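Local coordinates for type I modular polyketide synthase (PDB 6IYT), which probably loads an acyl extender unit, likely ethylmalonyl from its coenzyme A thioester, onto the polyketide synthase that builds salinomycin, at residues 155-160 and 187-192; 191-196 and 219-224. All blocks are in the same frame, centred on the assembly; numbering follows the deposited sequence.

Contact 1: 155-160 and 187-192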
# COMPACT_ATOMS: atom_id res chain seq x y z
N SER A 155 -19.15 4.10 4.42
CA SER A 155 -20.60 3.91 4.39
C SER A 155 -20.94 2.49 4.11
O SER A 155 -21.88 1.97 4.66
CB SER A 155 -21.26 4.80 3.35
OG SER A 155 -21.20 6.15 3.77
N ALA A 156 -20.16 1.87 3.23
CA ALA A 156 -20.35 0.48 2.92
C ALA A 156 -20.06 -0.40 4.12
O ALA A 156 -20.83 -1.32 4.42
CB ALA A 156 -19.49 0.08 1.73
N VAL A 157 -19.01 -0.10 4.88
CA VAL A 157 -18.76 -0.94 6.03
C VAL A 157 -19.71 -0.66 7.20
O VAL A 157 -20.19 -1.60 7.83
CB VAL A 157 -17.31 -1.07 6.48
CG1 VAL A 157 -16.31 -0.54 5.50
CG2 VAL A 157 -17.11 -0.66 7.93
N GLU A 158 -20.25 0.54 7.24
CA GLU A 158 -21.14 0.94 8.34
C GLU A 158 -22.55 0.40 8.17
O GLU A 158 -23.34 0.44 9.10
CB GLU A 158 -21.15 2.47 8.48
CG GLU A 158 -19.91 2.96 9.14
CD GLU A 158 -19.68 4.43 8.96
OE1 GLU A 158 -18.56 4.88 9.28
OE2 GLU A 158 -20.66 5.15 8.71
N ALA A 159 -22.84 -0.16 7.00
CA ALA A 159 -24.10 -0.91 6.82
C ALA A 159 -24.10 -2.17 7.69
O ALA A 159 -25.17 -2.77 7.92
CB ALA A 159 -24.29 -1.27 5.37
N HIS A 160 -22.93 -2.56 8.19
CA HIS A 160 -22.75 -3.89 8.84
C HIS A 160 -22.11 -3.83 10.22
O HIS A 160 -21.84 -4.87 10.84
CB HIS A 160 -21.92 -4.79 7.95
CG HIS A 160 -22.49 -4.97 6.60
ND1 HIS A 160 -23.63 -5.71 6.38
CD2 HIS A 160 -22.23 -4.33 5.45
CE1 HIS A 160 -24.00 -5.58 5.12
NE2 HIS A 160 -23.13 -4.79 4.52
N VAL A 187 -11.25 -1.28 9.06
CA VAL A 187 -10.59 0.04 8.97
C VAL A 187 -9.42 0.00 7.95
O VAL A 187 -9.35 0.85 7.08
CB VAL A 187 -10.08 0.49 10.32
CG1 VAL A 187 -9.10 1.63 10.15
CG2 VAL A 187 -11.24 0.91 11.20
N LEU A 188 -8.61 -1.06 7.99
CA LEU A 188 -7.55 -1.27 6.99
C LEU A 188 -8.09 -1.33 5.57
O LEU A 188 -7.49 -0.79 4.66
CB LEU A 188 -6.79 -2.55 7.29
CG LEU A 188 -5.38 -2.51 7.88
CD1 LEU A 188 -5.01 -1.23 8.56
CD2 LEU A 188 -5.10 -3.74 8.75
N PHE A 189 -9.19 -2.08 5.38
CA PHE A 189 -9.88 -2.14 4.13
C PHE A 189 -10.25 -0.73 3.62
O PHE A 189 -9.95 -0.38 2.50
CB PHE A 189 -11.15 -2.97 4.28
CG PHE A 189 -12.10 -2.86 3.14
CD1 PHE A 189 -11.93 -3.65 2.01
CD2 PHE A 189 -13.24 -2.13 3.26
CE1 PHE A 189 -12.84 -3.61 0.96
CE2 PHE A 189 -14.16 -2.09 2.23
CZ PHE A 189 -13.96 -2.84 1.07
N THR A 190 -10.81 0.09 4.50
CA THR A 190 -11.26 1.42 4.11
C THR A 190 -10.08 2.28 3.74
O THR A 190 -10.09 2.92 2.70
CB THR A 190 -12.08 2.11 5.22
OG1 THR A 190 -11.23 2.43 6.33
CG2 THR A 190 -13.14 1.22 5.66
N VAL A 191 -9.02 2.16 4.50
CA VAL A 191 -7.84 2.97 4.26
C VAL A 191 -7.14 2.55 2.93
O VAL A 191 -6.80 3.42 2.10
CB VAL A 191 -6.85 2.89 5.43
CG1 VAL A 191 -5.51 3.43 5.02
CG2 VAL A 191 -7.38 3.65 6.63
N MET A 192 -7.05 1.24 2.68
CA MET A 192 -6.31 0.74 1.47
C MET A 192 -7.07 1.08 0.19
O MET A 192 -6.49 1.53 -0.81
CB MET A 192 -6.10 -0.76 1.57
CG MET A 192 -4.94 -1.14 2.46
SD MET A 192 -4.53 -2.91 2.34
CE MET A 192 -6.02 -3.67 2.89
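Val157, near the C-terminal end of helix 144-158, reaches helix 181-200 through a single methyl group. Its CB points at the neighbouring helix but stays just behind the contact, and the two branches beyond it part company. CG2 is turned aside from Phe189 and Thr190, whereas CG1 goes forward, nearly eclipsing the backbone N (chi1 -13°), an unusual rotation for a valine. At its tip CG1 meets two side chains. The closer is the methyl of Thr190, with Val157 CG1 3.6 Å from Thr190 CG2, and here the two side chains lie roughly perpendicular. The other is Phe189, whose ring presents its edge: Val157 CG1 lies near the ring plane, 4.1 Å from Phe189 CD2, the valine and the phenylalanine reaching past one another from their opposing helices.

The rotation of Thr190 (chi1 69°) sets OG1 between the backbone N and the carbonyl carbon, where it can reach back to Val187 O, and leaves CG2 for Val157. Thr190 OG1 donates to Val187 O at 2.6 Å, approaching a lone pair within the plane of the carbonyl (C=O...OG1 angle 127°). The same oxygen also takes the helical bond from Val191 N. Around this small apolar joint, Val165 of helix 165-170 touches both Val157 and Thr190, while Ala232 of helix 228-245 packs on Val157. Phe189 extends on to Ile217, Ala218 and Ala221 of helix 215-223, near a GxSxG pattern consistent with a nucleophile elbow. With no hydrogen bond between the two segments, and the one hydroxyl at the interface already paired, the buried contact is held together by apolar packing.

Contact 2: 191-196 and 219-224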
# COMPACT_ATOMS: atom_id res chain seq x y z
N VAL A 191 -9.02 2.16 4.50
CA VAL A 191 -7.84 2.97 4.26
C VAL A 191 -7.14 2.55 2.93
O VAL A 191 -6.80 3.42 2.10
CB VAL A 191 -6.85 2.89 5.43
CG1 VAL A 191 -5.51 3.43 5.02
CG2 VAL A 191 -7.38 3.65 6.63
N MET A 192 -7.05 1.24 2.68
CA MET A 192 -6.31 0.74 1.47
C MET A 192 -7.07 1.08 0.19
O MET A 192 -6.49 1.53 -0.81
CB MET A 192 -6.10 -0.76 1.57
CG MET A 192 -4.94 -1.14 2.46
SD MET A 192 -4.53 -2.91 2.34
CE MET A 192 -6.02 -3.67 2.89
N VAL A 193 -8.37 0.92 0.22
CA VAL A 193 -9.16 1.26 -0.92
C VAL A 193 -9.08 2.76 -1.18
O VAL A 193 -9.03 3.20 -2.33
CB VAL A 193 -10.63 0.82 -0.73
CG1 VAL A 193 -11.49 1.36 -1.87
CG2 VAL A 193 -10.74 -0.70 -0.65
N SER A 194 -9.13 3.57 -0.12
CA SER A 194 -9.17 5.02 -0.30
C SER A 194 -7.83 5.58 -0.73
O SER A 194 -7.77 6.60 -1.45
CB SER A 194 -9.61 5.72 0.99
OG SER A 194 -10.86 5.24 1.41
N LEU A 195 -6.75 4.94 -0.32
CA LEU A 195 -5.42 5.35 -0.76
C LEU A 195 -5.22 5.12 -2.25
O LEU A 195 -4.58 5.92 -2.92
CB LEU A 195 -4.32 4.66 0.04
CG LEU A 195 -4.11 5.05 1.48
CD1 LEU A 195 -3.06 4.15 2.11
CD2 LEU A 195 -3.70 6.50 1.64
N ALA A 196 -5.92 4.15 -2.82
CA ALA A 196 -5.81 3.93 -4.28
C ALA A 196 -6.40 5.15 -5.06
O ALA A 196 -5.87 5.55 -6.11
CB ALA A 196 -6.50 2.67 -4.67
N ALA A 219 -8.40 -5.45 -2.84
CA ALA A 219 -8.05 -5.58 -4.24
C ALA A 219 -9.29 -5.81 -5.12
O ALA A 219 -9.45 -5.18 -6.20
CB ALA A 219 -7.08 -6.72 -4.42
N ALA A 220 -10.18 -6.68 -4.65
CA ALA A 220 -11.45 -6.96 -5.37
C ALA A 220 -12.35 -5.74 -5.42
O ALA A 220 -13.06 -5.52 -6.41
CB ALA A 220 -12.17 -8.11 -4.70
N ALA A 221 -12.36 -4.95 -4.35
CA ALA A 221 -13.16 -3.74 -4.33
C ALA A 221 -12.59 -2.73 -5.35
O ALA A 221 -13.34 -2.07 -6.07
CB ALA A 221 -13.19 -3.15 -2.94
N VAL A 222 -11.29 -2.63 -5.42
CA VAL A 222 -10.66 -1.70 -6.36
C VAL A 222 -10.83 -2.15 -7.83
O VAL A 222 -11.11 -1.33 -8.73
CB VAL A 222 -9.18 -1.46 -5.99
CG1 VAL A 222 -8.44 -0.72 -7.09
CG2 VAL A 222 -9.11 -0.69 -4.67
N SER A 223 -10.70 -3.44 -8.09
CA SER A 223 -10.86 -3.95 -9.44
C SER A 223 -12.34 -3.95 -9.88
O SER A 223 -12.64 -4.24 -11.04
CB SER A 223 -10.27 -5.34 -9.58
OG SER A 223 -11.11 -6.32 -9.00
N GLY A 224 -13.26 -3.87 -8.92
CA GLY A 224 -14.68 -4.00 -9.23
C GLY A 224 -15.19 -5.45 -9.30
O GLY A 224 -16.36 -5.69 -9.68
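Val193 and Val222 meet where helix 181-200 packs beside helix 215-223 in the alpha/beta core of the acyltransferase domain. Both helices lie against strand 120-125 of the parallel sheet: Phe125 is touched by Val222 and Ala219 from one helix and by Met192 from the other, which also sets Ala196 on Phe123. The short segments run in broadly the same direction, with axes 9.6 Å apart at closest and a crossing angle of -34°.

The two valines approach differently. The CB of Val222 is aimed at helix 181-200, whereas the CB of Val193 points to the flank of helix 215-223 rather than at it, and the contact is made by its methyls. Val193 has CG1 anti to the backbone N (chi1 172°) and CG2 anti to the carbonyl carbon, so its two methyls serve two successive residues of the opposite helix. Val193 CG2 lies 4.2 Å from Ala221 CB, and Val193 CG1 lies 4.2 Å from Val222 CG2. Beyond these partners, Val193 also reaches Ala218 on the same helix and Val153 of helix 144-158.

One turn on, Ala196 points its methyl at the same branch of Val222. That branch therefore has a neighbour on each of two residues three apart in helix 181-200: besides Val193 CG1, Val222 CG2 lies 4.3 Å from Ala196 CB.

The centres of contact 1 and contact 2 are about 11 Å apart; both use helix 181-200, contact 1 through Phe189 and Thr190 and contact 2 through Val193 and Ala196. Along the chain, strand 120-125 comes first, then helices 144-158 and 181-200, strand 208-211 and helix 215-223. Helix 181-200 thus lies on the connection between two neighbouring parallel strands, and packs against helix 144-158 on one flank and helix 215-223 on an adjacent one. Contact 1 lies farther from the centre of the chain, about 16 Å against 10 Å. The contacts touch directly, Phe189 CE1 lying 3.9 Å from Ala221 CB. Apolar packing therefore runs continuously from helix 144-158 to the helix following the probable nucleophile elbow.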